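Local atomic coordinates of alpha-pyrone synthesis polyketide synthase-like Pks18 (PDB entry 1TED), a protein that probably extends medium- and long-chain fatty acyl-CoA starters with malonyl-CoA units to make tri- and tetraketide alpha-pyrones. Residues N216-I220 and T274-S278; V207-F211 and H270-T274; D262-L266 and F377-V381; H112-A117 and V200-L204. All coordinates share one frame; numbering follows the deposited sequence.

Three of the contacts gather round the hairpin of strands 264-269 and 272-277. Contacts 1 and 2 meet at Thr274, tie the second strand to helix 215-223 and to the loop before it, and line the fatty-acid tunnel. Contact 3 joins the first strand to the loop after strand 370-378. Contact 4 stands apart, about 22 Å from contact 1 between centres, where a helix covers the large mixed sheet. Contacts 2, 3 and 4 are buried, contact 1 partly so. The chemistry follows: contact 4 is wholly apolar, contact 3 mixes apolar groups with glycines, carbonyls and a water, while contacts 1 and 2, also water-bridged, are set apart by carboxamides and the ligand chain.

Contact 1. Residues N216-I220 and T274-S278. With MYR (myristic acid), chain E.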
loop_
_atom_site.group_PDB
_atom_site.type_symbol
_atom_site.label_atom_id
_atom_site.label_comp_id
_atom_site.label_asym_id
_atom_site.label_seq_id
_atom_site.Cartn_x
_atom_site.Cartn_y
_atom_site.Cartn_z
ATOM N N ASN A 216 18.654 15.349 12.818
ATOM C CA ASN A 216 17.851 14.256 12.285
ATOM C C ASN A 216 18.222 13.944 10.840
ATOM O O ASN A 216 18.355 12.778 10.463
ATOM C CB ASN A 216 16.360 14.577 12.382
ATOM C CG ASN A 216 15.497 13.536 11.680
ATOM O OD1 ASN A 216 15.168 13.682 10.509
ATOM N ND2 ASN A 216 15.150 12.472 12.392
ATOM N N ASP A 217 18.406 14.992 10.044
ATOM C CA ASP A 217 18.773 14.818 8.648
ATOM C C ASP A 217 20.184 14.251 8.559
ATOM O O ASP A 217 20.427 13.303 7.815
ATOM C CB ASP A 217 18.706 16.146 7.901
ATOM C CG ASP A 217 18.419 15.961 6.421
ATOM O OD1 ASP A 217 17.245 15.687 6.076
ATOM O OD2 ASP A 217 19.363 16.075 5.605
ATOM N N VAL A 218 21.110 14.825 9.321
ATOM C CA VAL A 218 22.493 14.355 9.322
ATOM C C VAL A 218 22.554 12.904 9.773
ATOM O O VAL A 218 23.335 12.110 9.241
ATOM C CB VAL A 218 23.382 15.194 10.273
ATOM C CG1 VAL A 218 24.768 14.572 10.369
ATOM C CG2 VAL A 218 23.472 16.638 9.771
ATOM N N VAL A 219 21.725 12.570 10.763
ATOM C CA VAL A 219 21.664 11.218 11.304
ATOM C C VAL A 219 21.115 10.223 10.279
ATOM O O VAL A 219 21.667 9.140 10.093
ATOM C CB VAL A 219 20.789 11.174 12.586
ATOM C CG1 VAL A 219 20.499 9.724 12.979
ATOM C CG2 VAL A 219 21.506 11.893 13.721
ATOM N N ILE A 220 20.020 10.596 9.629
ATOM C CA ILE A 220 19.402 9.748 8.617
ATOM C C ILE A 220 20.384 9.500 7.467
ATOM O O ILE A 220 20.525 8.378 6.982
ATOM C CB ILE A 220 18.102 10.417 8.080
ATOM C CG1 ILE A 220 16.886 9.650 8.574
ATOM C CG2 ILE A 220 18.111 10.499 6.580
ATOM C CD1 ILE A 220 16.679 9.740 10.058
ATOM N N THR A 274 11.455 11.999 3.176
ATOM C CA THR A 274 12.262 12.093 4.369
ATOM C C THR A 274 11.639 11.310 5.519
ATOM O O THR A 274 10.471 10.926 5.464
ATOM C CB THR A 274 12.419 13.561 4.787
ATOM O OG1 THR A 274 13.433 13.665 5.791
ATOM C CG2 THR A 274 11.102 14.099 5.336
ATOM N N CYS A 275 12.436 11.071 6.555
ATOM C CA CYS A 275 11.988 10.364 7.747
ATOM C C CYS A 275 12.461 11.164 8.958
ATOM O O CYS A 275 13.649 11.456 9.088
ATOM C CB CYS A 275 12.585 8.959 7.793
ATOM S SG CYS A 275 12.366 8.089 9.378
ATOM N N GLU A 276 11.533 11.536 9.830
ATOM C CA GLU A 276 11.880 12.296 11.029
ATOM C C GLU A 276 11.702 11.398 12.252
ATOM O O GLU A 276 10.593 10.937 12.540
ATOM C CB GLU A 276 10.995 13.546 11.150
ATOM C CG GLU A 276 11.157 14.518 9.983
ATOM C CD GLU A 276 9.988 15.477 9.855
ATOM O OE1 GLU A 276 8.927 15.199 10.461
ATOM O OE2 GLU A 276 10.121 16.497 9.141
ATOM N N LEU A 277 12.812 11.150 12.950
ATOM C CA LEU A 277 12.834 10.306 14.141
ATOM C C LEU A 277 12.889 11.137 15.420
ATOM O O LEU A 277 13.590 12.151 15.492
ATOM C CB LEU A 277 14.039 9.369 14.082
ATOM C CG LEU A 277 14.100 8.490 12.831
ATOM C CD1 LEU A 277 15.422 7.755 12.777
ATOM C CD2 LEU A 277 12.932 7.515 12.838
ATOM N N SER A 278 12.142 10.698 16.425
ATOM C CA SER A 278 12.084 11.384 17.706
ATOM C C SER A 278 13.214 10.959 18.645
ATOM O O SER A 278 13.718 9.833 18.565
ATOM C CB SER A 278 10.738 11.101 18.373
ATOM O OG SER A 278 10.792 11.365 19.764
HETATM C C1 MYR E . 25.038 9.677 2.034
HETATM O O1 MYR E . 26.025 8.985 1.795
HETATM O O2 MYR E . 25.118 10.570 2.879
HETATM C C2 MYR E . 23.724 9.437 1.288
HETATM C C3 MYR E . 22.650 8.895 2.234
HETATM C C4 MYR E . 21.342 8.624 1.484
HETATM C C5 MYR E . 20.248 8.125 2.430
HETATM C C6 MYR E . 19.833 9.183 3.456
HETATM C C7 MYR E . 19.089 10.364 2.826
HETATM C C8 MYR E . 17.716 9.963 2.284
HETATM C C9 MYR E . 16.783 9.487 3.399
HETATM C C10 MYR E . 15.471 8.958 2.820
HETATM C C11 MYR E . 14.562 8.423 3.929
HETATM C C12 MYR E . 13.270 7.843 3.350
HETATM C C13 MYR E . 12.408 7.244 4.463
HETATM C C14 MYR E . 11.130 6.623 3.898
HETATM O O HOH W 1 15.701 13.474 4.241
#
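The wall of the fatty-acid tunnel in this thiolase-fold enzyme is formed here by Ile220 of helix 215-223 and by Cys275 of strand 272-277, the second strand of a two-stranded antiparallel hairpin. The short helix and strand axes run at 113° to each other and approach to 8.5 Å. Ile220 serves both strand and ligand. Its CD1 packs against Leu277 CD1 at 3.6 Å, the two side chains crossing at a slant, while the CG2 branch turns to the myristic acid and meets its C9 at 3.6 Å. A chi1 of -109°, well off a staggered value, accompanies this division of the two branches. Further along the tunnel Cys275 presents CB to C13 of the ligand at 3.7 Å. The carboxamide of Asn216, its CG anti to the backbone N (chi1 173°), lies against the strand backbone from Cys275 to Leu277. Asp217 OD2 accepts a hydrogen bond from Ala212 N, and the side chain lies close to that of His221, which probably binds substrate. Glu276 turns away from the helix; its OE2 makes a long, weak ion pair with Arg103 of the second subunit. Near Thr274 the gap is bridged by water, which donates to Asp217 OD1 at 3.3 Å and lies 2.8 Å from Thr274 OG1.

Contact 2. Residues V207-F211 and H270-T274; sequences VNAVF and HNGIT. With MYR (myristic acid), chain E.
Asn208 lies against Ile273 where the loop between strand 196-204 and helix 215-223 meets the start of strand 272-277, just past the turn of the hairpin, and together they border the fatty-acid tunnel of this thiolase-fold enzyme. The backbones come close, with the CA atoms of Asn208 and Gly272 4.9 Å apart; Gly272, at phi 138° and psi 166°, has a conformation that a residue with a CB could hardly adopt. Among polar groups, one water joins the two segments by donating to Asn208 O at 2.9 Å and to Ile273 O at 2.6 Å, so both buried carbonyls find a partner. The Asn208 carboxamide crosses Ile273 at a slant, over its backbone N and CB. On the loop side Arg105 NH1 hydrogen-bonds to Val207 O and Ala209 O, gripping two carbonyls of the loop. Packing dominates around Val210. Its CG1 abuts Asn271 ND2 and its CG2 meets Asn271 O at 3.3 Å, with the two side chains roughly perpendicular. Behind this pair, Asn271 CG lies over one face of the His270 ring, offset toward the rim. Contacts to the myristic acid are spread from its carboxyl group to its last carbon: Phe211 CE1 is 3.1 Å from O2 of the carboxyl group, with the ring oblique to it. Asn208 O lies 3.8 Å from C8, and Ile273 CG2 reaches the terminal carbon C14 at 3.8 Å.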
loop_
_atom_site.group_PDB
_atom_site.type_symbol
_atom_site.label_atom_id
_atom_site.label_comp_id
_atom_site.label_asym_id
_atom_site.label_seq_id
_atom_site.Cartn_x
_atom_site.Cartn_y
_atom_site.Cartn_z
ATOM N N VAL A 207 18.536 7.841 -3.365
ATOM C CA VAL A 207 17.798 8.630 -4.333
ATOM C C VAL A 207 17.149 9.869 -3.714
ATOM O O VAL A 207 16.796 10.810 -4.426
ATOM C CB VAL A 207 16.734 7.739 -5.023
ATOM C CG1 VAL A 207 15.522 8.538 -5.409
ATOM C CG2 VAL A 207 17.335 7.112 -6.252
ATOM N N ASN A 208 17.009 9.883 -2.391
ATOM C CA ASN A 208 16.391 11.024 -1.724
ATOM C C ASN A 208 17.382 11.888 -0.947
ATOM O O ASN A 208 16.979 12.728 -0.144
ATOM C CB ASN A 208 15.273 10.557 -0.777
ATOM C CG ASN A 208 14.102 9.908 -1.516
ATOM O OD1 ASN A 208 14.080 8.693 -1.728
ATOM N ND2 ASN A 208 13.130 10.720 -1.912
ATOM N N ALA A 209 18.674 11.688 -1.190
ATOM C CA ALA A 209 19.714 12.466 -0.504
ATOM C C ALA A 209 19.509 13.976 -0.670
ATOM O O ALA A 209 19.248 14.463 -1.774
ATOM C CB ALA A 209 21.081 12.070 -1.030
ATOM N N VAL A 210 19.641 14.718 0.426
ATOM C CA VAL A 210 19.460 16.166 0.387
ATOM C C VAL A 210 20.533 16.915 1.185
ATOM O O VAL A 210 20.939 18.018 0.812
ATOM C CB VAL A 210 18.054 16.550 0.916
ATOM C CG1 VAL A 210 17.942 18.041 1.065
ATOM C CG2 VAL A 210 16.988 16.064 -0.057
ATOM N N PHE A 211 20.981 16.304 2.280
ATOM C CA PHE A 211 22.006 16.871 3.153
ATOM C C PHE A 211 21.593 18.204 3.771
ATOM O O PHE A 211 22.185 19.243 3.495
ATOM C CB PHE A 211 23.325 17.024 2.381
ATOM C CG PHE A 211 23.909 15.710 1.910
ATOM C CD1 PHE A 211 24.591 14.878 2.792
ATOM C CD2 PHE A 211 23.755 15.296 0.589
ATOM C CE1 PHE A 211 25.109 13.653 2.368
ATOM C CE2 PHE A 211 24.270 14.070 0.159
ATOM C CZ PHE A 211 24.949 13.250 1.053
ATOM N N HIS A 270 9.535 18.664 -1.197
ATOM C CA HIS A 270 9.748 19.104 -2.573
ATOM C C HIS A 270 11.045 18.578 -3.162
ATOM O O HIS A 270 11.169 18.454 -4.378
ATOM C CB HIS A 270 9.752 20.632 -2.652
ATOM C CG HIS A 270 10.926 21.272 -1.977
ATOM N ND1 HIS A 270 10.936 21.582 -0.633
ATOM C CD2 HIS A 270 12.132 21.653 -2.461
ATOM C CE1 HIS A 270 12.097 22.130 -0.320
ATOM N NE2 HIS A 270 12.841 22.183 -1.411
ATOM N N ASN A 271 12.011 18.283 -2.298
ATOM C CA ASN A 271 13.296 17.773 -2.749
ATOM C C ASN A 271 13.542 16.322 -2.367
ATOM O O ASN A 271 14.673 15.846 -2.401
ATOM C CB ASN A 271 14.435 18.650 -2.219
ATOM C CG ASN A 271 14.398 18.827 -0.700
ATOM O OD1 ASN A 271 13.458 18.387 -0.016
ATOM N ND2 ASN A 271 15.430 19.487 -0.166
ATOM N N GLY A 272 12.481 15.614 -2.009
ATOM C CA GLY A 272 12.634 14.220 -1.654
ATOM C C GLY A 272 11.843 13.746 -0.450
ATOM O O GLY A 272 11.311 14.539 0.333
ATOM N N ILE A 273 11.758 12.427 -0.323
ATOM C CA ILE A 273 11.064 11.817 0.791
ATOM C C ILE A 273 12.014 11.889 1.978
ATOM O O ILE A 273 13.233 11.859 1.809
ATOM C CB ILE A 273 10.724 10.347 0.495
ATOM C CG1 ILE A 273 9.698 10.273 -0.645
ATOM C CG2 ILE A 273 10.194 9.676 1.752
ATOM C CD1 ILE A 273 9.498 8.887 -1.193
ATOM N N THR A 274 11.455 11.999 3.176
ATOM C CA THR A 274 12.262 12.093 4.369
ATOM C C THR A 274 11.639 11.310 5.519
ATOM O O THR A 274 10.471 10.926 5.464
ATOM C CB THR A 274 12.419 13.561 4.787
ATOM O OG1 THR A 274 13.433 13.665 5.791
ATOM C CG2 THR A 274 11.102 14.099 5.336
HETATM C C1 MYR E . 25.038 9.677 2.034
HETATM O O1 MYR E . 26.025 8.985 1.795
HETATM O O2 MYR E . 25.118 10.570 2.879
HETATM C C2 MYR E . 23.724 9.437 1.288
HETATM C C3 MYR E . 22.650 8.895 2.234
HETATM C C4 MYR E . 21.342 8.624 1.484
HETATM C C5 MYR E . 20.248 8.125 2.430
HETATM C C6 MYR E . 19.833 9.183 3.456
HETATM C C7 MYR E . 19.089 10.364 2.826
HETATM C C8 MYR E . 17.716 9.963 2.284
HETATM C C9 MYR E . 16.783 9.487 3.399
HETATM C C10 MYR E . 15.471 8.958 2.820
HETATM C C11 MYR E . 14.562 8.423 3.929
HETATM C C12 MYR E . 13.270 7.843 3.350
HETATM C C13 MYR E . 12.408 7.244 4.463
HETATM C C14 MYR E . 11.130 6.623 3.898
HETATM O O HOH W 2 14.917 13.796 1.640
#

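Contact 3. Residues D262-L266 and F377-V381; sequences DGIVL and FGPGV
The backbones of Ile264, opening strand 264-269, and of Pro379, in the loop after strand 370-378, pass with their CA atoms 4.7 Å apart. Residues Phe377 to Gly380 read FGPG and match the FGPG part of the GFGPG loop of the chalcone synthase family. Ile264 carries the contact. Its CG1 is anti to the carbonyl carbon (chi1 -62°) and the chain runs on extended, which brings CD1 to 3.6 Å from Phe377 O and 3.9 Å from Phe377 CB. Ile264 O abuts Pro379 CB at 3.4 Å, and a bent CA-H...O contact from Pro379 CA reaches the same oxygen, with 121° at the hydrogen. A water accepts from Ile264 N and from Gly380 N, though the latter distance is doubtfully short. Farther along, Leu266 CD1 approaches Pro379 CG, and Ala148 of the second subunit packs on both residues. The Phe377 ring instead leads away to Ile285 and Val289 of helix 281-299 and to Ile319 of helix 317-327. At the other end Gly263, with no side chain, lets Val381 come in directly, CG2 resting 3.5 Å from Gly263 CA.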
loop_
_atom_site.group_PDB
_atom_site.type_symbol
_atom_site.label_atom_id
_atom_site.label_comp_id
_atom_site.label_asym_id
_atom_site.label_seq_id
_atom_site.Cartn_x
_atom_site.Cartn_y
_atom_site.Cartn_z
ATOM N N ASP A 262 4.719 10.533 17.372
ATOM C CA ASP A 262 5.858 11.335 16.947
ATOM C C ASP A 262 7.133 10.530 16.820
ATOM O O ASP A 262 8.189 11.087 16.523
ATOM C CB ASP A 262 6.087 12.475 17.943
ATOM C CG ASP A 262 6.720 11.995 19.242
ATOM O OD1 ASP A 262 6.387 10.884 19.702
ATOM O OD2 ASP A 262 7.548 12.736 19.809
ATOM N N GLY A 263 7.038 9.225 17.042
ATOM C CA GLY A 263 8.218 8.376 16.976
ATOM C C GLY A 263 8.885 8.255 15.616
ATOM O O GLY A 263 10.077 8.548 15.479
ATOM N N ILE A 264 8.129 7.800 14.617
ATOM C CA ILE A 264 8.644 7.637 13.258
ATOM C C ILE A 264 7.731 8.396 12.305
ATOM O O ILE A 264 6.593 7.988 12.065
ATOM C CB ILE A 264 8.686 6.138 12.838
ATOM C CG1 ILE A 264 9.628 5.367 13.763
ATOM C CG2 ILE A 264 9.128 6.009 11.370
ATOM C CD1 ILE A 264 9.581 3.859 13.600
ATOM N N VAL A 265 8.227 9.504 11.770
ATOM C CA VAL A 265 7.437 10.314 10.867
ATOM C C VAL A 265 7.989 10.302 9.452
ATOM O O VAL A 265 9.159 10.604 9.222
ATOM C CB VAL A 265 7.354 11.763 11.376
ATOM C CG1 VAL A 265 6.649 12.640 10.371
ATOM C CG2 VAL A 265 6.609 11.795 12.682
ATOM N N LEU A 266 7.132 9.943 8.503
ATOM C CA LEU A 266 7.524 9.899 7.102
ATOM C C LEU A 266 6.752 10.972 6.352
ATOM O O LEU A 266 5.581 11.212 6.629
ATOM C CB LEU A 266 7.227 8.521 6.499
ATOM C CG LEU A 266 7.846 7.337 7.247
ATOM C CD1 LEU A 266 7.540 6.037 6.490
ATOM C CD2 LEU A 266 9.345 7.547 7.385
ATOM N N PHE A 377 10.011 -1.774 13.443
ATOM C CA PHE A 377 9.157 -0.675 13.875
ATOM C C PHE A 377 8.632 0.194 12.744
ATOM O O PHE A 377 9.399 0.721 11.939
ATOM C CB PHE A 377 9.922 0.171 14.895
ATOM C CG PHE A 377 10.449 -0.631 16.046
ATOM C CD1 PHE A 377 9.600 -1.055 17.056
ATOM C CD2 PHE A 377 11.780 -1.045 16.069
ATOM C CE1 PHE A 377 10.061 -1.888 18.078
ATOM C CE2 PHE A 377 12.259 -1.881 17.085
ATOM C CZ PHE A 377 11.398 -2.305 18.091
ATOM N N GLY A 378 7.311 0.328 12.690
ATOM C CA GLY A 378 6.678 1.137 11.664
ATOM C C GLY A 378 6.134 2.437 12.226
ATOM O O GLY A 378 6.030 2.590 13.449
ATOM N N PRO A 379 5.774 3.400 11.360
ATOM C CA PRO A 379 5.241 4.682 11.826
ATOM C C PRO A 379 4.052 4.540 12.767
ATOM O O PRO A 379 3.392 3.501 12.809
ATOM C CB PRO A 379 4.907 5.418 10.525
ATOM C CG PRO A 379 4.773 4.314 9.508
ATOM C CD PRO A 379 5.852 3.361 9.890
ATOM N N GLY A 380 3.802 5.604 13.526
ATOM C CA GLY A 380 2.733 5.628 14.514
ATOM C C GLY A 380 3.346 4.913 15.688
ATOM O O GLY A 380 2.927 5.009 16.846
ATOM N N VAL A 381 4.432 4.246 15.318
ATOM C CA VAL A 381 5.237 3.384 16.145
ATOM C C VAL A 381 4.355 2.211 16.461
ATOM O O VAL A 381 3.531 2.213 17.381
ATOM C CB VAL A 381 5.773 4.036 17.402
ATOM C CG1 VAL A 381 6.561 2.998 18.174
ATOM C CG2 VAL A 381 6.719 5.174 17.037
HETATM O O HOH W 3 5.214 7.384 14.572
#

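Contact 4. Residues H112-A117 and V200-L204; sequences HAVPLA and VCIEL
Leu204 and Ile202 of strand 196-204 pack against Ala113 and Leu116 of helix 102-125, which covers one face of the large mixed sheet of the thiolase fold. The short axes run at 141° to each other, 9.2 Å apart at closest. Ala113 sits between two strand side chains: its CB touches Leu204 CD2 at 3.8 Å and Ile202 CG1 at 3.9 Å. Leu204 comes in mainly with its CD2 branch, which rests on the helix backbone, 3.5 Å from Ala113 N, and also touches His112 CB. The imidazole of His112 leads away, and ND1 makes a weak hydrogen bond back to Leu108 O. One turn on, the side chains of Leu116 and Ile202 meet at a slant. CG1 of Ile202 is anti to the backbone N (chi1 172°) and the chain then bends (chi2 79°), which brings CD1 to Leu116 CD2 at 3.7 Å. Val200 completes the row through CG1, which lies 4.2 Å from Ala117 CB; Ile155 of helix 151-159 packs on Val200 as well. Glu203 points to the other face of the strand, where its carboxylate is hydrogen-bonded to Ser349 OG and Ser143 N. The small side chain of Ala113 lets Leu204 reach the helix backbone. The side chains that meet do so through carbon atoms, so the helix is held to the strand by close fit and by burial of apolar groups rather than by directed bonds.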
loop_
_atom_site.group_PDB
_atom_site.type_symbol
_atom_site.label_atom_id
_atom_site.label_comp_id
_atom_site.label_asym_id
_atom_site.label_seq_id
_atom_site.Cartn_x
_atom_site.Cartn_y
_atom_site.Cartn_z
ATOM N N HIS A 112 16.432 2.973 -11.150
ATOM C CA HIS A 112 17.319 2.038 -10.450
ATOM C C HIS A 112 16.602 0.906 -9.727
ATOM O O HIS A 112 17.169 -0.171 -9.550
ATOM C CB HIS A 112 18.216 2.770 -9.439
ATOM C CG HIS A 112 19.277 3.611 -10.071
ATOM N ND1 HIS A 112 19.083 4.936 -10.396
ATOM C CD2 HIS A 112 20.536 3.307 -10.468
ATOM C CE1 HIS A 112 20.176 5.414 -10.965
ATOM N NE2 HIS A 112 21.072 4.446 -11.020
ATOM N N ALA A 113 15.362 1.141 -9.308
ATOM C CA ALA A 113 14.625 0.115 -8.575
ATOM C C ALA A 113 14.260 -1.098 -9.435
ATOM O O ALA A 113 14.423 -2.247 -9.005
ATOM C CB ALA A 113 13.363 0.722 -7.940
ATOM N N VAL A 114 13.791 -0.837 -10.653
ATOM C CA VAL A 114 13.381 -1.896 -11.571
ATOM C C VAL A 114 14.429 -2.991 -11.784
ATOM O O VAL A 114 14.167 -4.163 -11.521
ATOM C CB VAL A 114 12.966 -1.305 -12.944
ATOM C CG1 VAL A 114 12.671 -2.429 -13.936
ATOM C CG2 VAL A 114 11.752 -0.390 -12.768
ATOM N N PRO A 115 15.626 -2.625 -12.275
ATOM C CA PRO A 115 16.690 -3.613 -12.509
ATOM C C PRO A 115 16.981 -4.463 -11.270
ATOM O O PRO A 115 17.085 -5.689 -11.348
ATOM C CB PRO A 115 17.890 -2.744 -12.883
ATOM C CG PRO A 115 17.263 -1.563 -13.515
ATOM C CD PRO A 115 16.077 -1.274 -12.648
ATOM N N LEU A 116 17.115 -3.790 -10.130
ATOM C CA LEU A 116 17.412 -4.465 -8.878
ATOM C C LEU A 116 16.301 -5.390 -8.392
ATOM O O LEU A 116 16.575 -6.499 -7.942
ATOM C CB LEU A 116 17.733 -3.433 -7.790
ATOM C CG LEU A 116 18.127 -4.014 -6.428
ATOM C CD1 LEU A 116 19.386 -4.855 -6.567
ATOM C CD2 LEU A 116 18.352 -2.884 -5.454
ATOM N N ALA A 117 15.053 -4.934 -8.480
ATOM C CA ALA A 117 13.915 -5.743 -8.032
ATOM C C ALA A 117 13.674 -6.930 -8.963
ATOM O O ALA A 117 13.346 -8.021 -8.506
ATOM C CB ALA A 117 12.648 -4.880 -7.930
ATOM N N VAL A 200 8.103 -8.446 -2.466
ATOM C CA VAL A 200 9.283 -7.695 -2.845
ATOM C C VAL A 200 9.381 -6.375 -2.092
ATOM O O VAL A 200 8.472 -5.545 -2.141
ATOM C CB VAL A 200 9.287 -7.429 -4.388
ATOM C CG1 VAL A 200 10.512 -6.647 -4.796
ATOM C CG2 VAL A 200 9.252 -8.748 -5.145
ATOM N N CYS A 201 10.484 -6.207 -1.369
ATOM C CA CYS A 201 10.739 -4.985 -0.628
ATOM C C CYS A 201 11.938 -4.344 -1.322
ATOM O O CYS A 201 12.982 -4.970 -1.482
ATOM C CB CYS A 201 11.049 -5.305 0.833
ATOM S SG CYS A 201 9.731 -6.210 1.692
ATOM N N ILE A 202 11.772 -3.103 -1.758
ATOM C CA ILE A 202 12.829 -2.395 -2.468
ATOM C C ILE A 202 12.975 -1.018 -1.842
ATOM O O ILE A 202 12.016 -0.251 -1.756
ATOM C CB ILE A 202 12.477 -2.264 -3.979
ATOM C CG1 ILE A 202 13.489 -1.363 -4.690
ATOM C CG2 ILE A 202 11.062 -1.733 -4.138
ATOM C CD1 ILE A 202 14.801 -2.047 -5.026
ATOM N N GLU A 203 14.179 -0.698 -1.399
ATOM C CA GLU A 203 14.372 0.577 -0.751
ATOM C C GLU A 203 15.584 1.300 -1.314
ATOM O O GLU A 203 16.711 0.794 -1.274
ATOM C CB GLU A 203 14.498 0.345 0.757
ATOM C CG GLU A 203 13.647 1.270 1.619
ATOM C CD GLU A 203 12.137 1.056 1.485
ATOM O OE1 GLU A 203 11.633 -0.007 1.913
ATOM O OE2 GLU A 203 11.455 1.959 0.963
ATOM N N LEU A 204 15.330 2.481 -1.863
ATOM C CA LEU A 204 16.367 3.309 -2.463
ATOM C C LEU A 204 16.449 4.671 -1.796
ATOM O O LEU A 204 15.916 5.661 -2.306
ATOM C CB LEU A 204 16.092 3.491 -3.957
ATOM C CG LEU A 204 16.761 2.497 -4.905
ATOM C CD1 LEU A 204 16.602 1.091 -4.386
ATOM C CD2 LEU A 204 16.155 2.649 -6.300
#